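Local coordinates for FAD:protein FMN transferase (Vibrio cholerae, PDB 6NXI), which probably transfers the FMN moiety of FAD to a threonine hydroxyl of a target flavoprotein, with magnesium as cofactor, at residues Q7-G12 with T18-Y23. Numbering follows the deposited sequence.
Sequences QVHLSG and TYNIKY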
# COMPACT_ATOMS: atom_id res chain seq x y z
N GLN A 7 -20.58 -19.12 0.51
CA GLN A 7 -19.54 -18.11 0.20
C GLN A 7 -19.54 -17.90 -1.31
O GLN A 7 -19.58 -18.89 -2.07
CB GLN A 7 -18.17 -18.57 0.73
CG GLN A 7 -17.04 -17.64 0.30
CD GLN A 7 -15.75 -18.07 0.94
OE1 GLN A 7 -14.95 -18.80 0.36
NE2 GLN A 7 -15.56 -17.67 2.17
N VAL A 8 -19.47 -16.65 -1.75
CA VAL A 8 -19.24 -16.24 -3.15
C VAL A 8 -17.83 -15.65 -3.23
O VAL A 8 -17.47 -14.82 -2.37
CB VAL A 8 -20.29 -15.20 -3.54
CG1 VAL A 8 -20.05 -14.72 -4.96
CG2 VAL A 8 -21.71 -15.69 -3.34
N HIS A 9 -17.06 -16.07 -4.22
CA HIS A 9 -15.72 -15.56 -4.56
C HIS A 9 -15.81 -14.81 -5.90
O HIS A 9 -16.13 -15.43 -6.94
CB HIS A 9 -14.75 -16.71 -4.53
CG HIS A 9 -13.36 -16.36 -4.93
ND1 HIS A 9 -12.44 -17.33 -5.26
CD2 HIS A 9 -12.75 -15.17 -5.09
CE1 HIS A 9 -11.31 -16.75 -5.59
NE2 HIS A 9 -11.46 -15.41 -5.46
N LEU A 10 -15.55 -13.50 -5.89
CA LEU A 10 -15.40 -12.71 -7.12
C LEU A 10 -13.92 -12.41 -7.36
O LEU A 10 -13.20 -12.16 -6.40
CB LEU A 10 -16.15 -11.40 -6.93
CG LEU A 10 -17.63 -11.52 -6.56
CD1 LEU A 10 -18.21 -10.14 -6.41
CD2 LEU A 10 -18.41 -12.32 -7.59
N SER A 11 -13.50 -12.44 -8.61
CA SER A 11 -12.09 -12.14 -8.95
C SER A 11 -12.08 -11.35 -10.25
O SER A 11 -12.96 -11.56 -11.11
CB SER A 11 -11.30 -13.40 -9.05
OG SER A 11 -9.91 -13.12 -9.11
N GLY A 12 -11.11 -10.47 -10.37
CA GLY A 12 -10.87 -9.78 -11.63
C GLY A 12 -9.59 -8.97 -11.59
O GLY A 12 -8.88 -8.96 -10.61
N THR A 18 -4.58 -8.51 -9.41
CA THR A 18 -5.93 -9.11 -9.36
C THR A 18 -6.52 -8.82 -7.99
O THR A 18 -5.80 -8.63 -6.96
CB THR A 18 -5.94 -10.63 -9.62
OG1 THR A 18 -5.17 -11.15 -8.54
CG2 THR A 18 -5.43 -10.99 -11.00
N TYR A 19 -7.83 -8.70 -7.98
CA TYR A 19 -8.59 -8.66 -6.72
C TYR A 19 -9.31 -10.00 -6.51
O TYR A 19 -9.61 -10.75 -7.45
CB TYR A 19 -9.61 -7.52 -6.71
CG TYR A 19 -10.77 -7.63 -7.67
CD1 TYR A 19 -10.78 -6.93 -8.87
CD2 TYR A 19 -11.90 -8.35 -7.34
CE1 TYR A 19 -11.86 -7.00 -9.73
CE2 TYR A 19 -12.97 -8.47 -8.21
CZ TYR A 19 -12.94 -7.79 -9.42
OH TYR A 19 -14.02 -7.86 -10.27
N ASN A 20 -9.57 -10.25 -5.24
CA ASN A 20 -10.31 -11.44 -4.77
C ASN A 20 -11.23 -10.95 -3.67
O ASN A 20 -10.77 -10.43 -2.67
CB ASN A 20 -9.42 -12.55 -4.28
CG ASN A 20 -8.66 -13.20 -5.40
OD1 ASN A 20 -9.23 -13.92 -6.23
ND2 ASN A 20 -7.35 -12.95 -5.40
N ILE A 21 -12.52 -11.09 -3.89
CA ILE A 21 -13.52 -10.67 -2.89
C ILE A 21 -14.29 -11.93 -2.51
O ILE A 21 -14.78 -12.62 -3.42
CB ILE A 21 -14.37 -9.54 -3.44
CG1 ILE A 21 -13.47 -8.32 -3.67
CG2 ILE A 21 -15.56 -9.27 -2.51
CD1 ILE A 21 -14.00 -7.36 -4.63
N LYS A 22 -14.40 -12.22 -1.24
CA LYS A 22 -15.22 -13.33 -0.72
C LYS A 22 -16.26 -12.75 0.21
O LYS A 22 -15.93 -11.88 1.04
CB LYS A 22 -14.40 -14.40 -0.00
CG LYS A 22 -13.46 -15.14 -0.93
CD LYS A 22 -12.59 -16.16 -0.15
CE LYS A 22 -11.72 -16.98 -1.09
NZ LYS A 22 -11.00 -18.10 -0.44
N TYR A 23 -17.50 -13.18 0.07
CA TYR A 23 -18.55 -12.69 0.99
C TYR A 23 -19.52 -13.83 1.24
O TYR A 23 -19.60 -14.80 0.46
CB TYR A 23 -19.20 -11.40 0.48
CG TYR A 23 -20.04 -11.60 -0.75
CD1 TYR A 23 -19.50 -11.41 -2.01
CD2 TYR A 23 -21.38 -11.94 -0.67
CE1 TYR A 23 -20.24 -11.61 -3.16
CE2 TYR A 23 -22.13 -12.12 -1.81
CZ TYR A 23 -21.57 -11.95 -3.06
OH TYR A 23 -22.29 -12.13 -4.21
O HOH W 1 -12.70 -20.15 -1.92
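V8, L10 and G12 pair with Y23, I21 and Y19 through backbone hydrogen bonds, making 7-12 and 18-23 the two arms of an antiparallel β-hairpin. Each pair exchanges two bonds. Those of L10 with I21 are short, 2.7 Å from L10 N to I21 O and 2.8 Å from I21 N to L10 O, whereas the bond from G12 N to Y19 O stretches to 3.3 Å.

On the face carrying H9, S11, N20 and K22, the contacts are largely polar. H9 NE2 donates to N20 OD1 (2.8 Å) almost exactly in the imidazole plane, the ring lying 51° from the amide. S11 OG, anti to its own N, sits within hydrogen-bonding distance of both N20 OD1 and Y19 O, and its single proton could serve either. N20 ND2 bonds E180, so both ends of the amide are held. K22 lays CE over one face of the H9 ring and runs its CD past Q7 OE1 at 3.6 Å; a water that accepts from K22 NZ donates weakly to that oxygen.

The other face is apolar, its two tyrosines packing against aliphatic and backbone groups. With CG between the backbone N and the carbonyl carbon (chi1 67° in Y19, 69° in Y23), both fold across to the 7-12 strand: V8 CB rests over the Y23 ring, 3.8 Å from its centroid, while L10 CD1 meets the ring edge. The Y19 ring lies against the G12 backbone, with G12 N 3.3 Å above its centre, and its hydroxyl bonds D40 and Q36.

Strand 7-14 forms one edge of the antiparallel sheet within this chain, and strand 177-181 flanks 17-24 on its other side. Helix 32-50 packs against Y19, I21 and Y23, joined at I21 by helix 157-171.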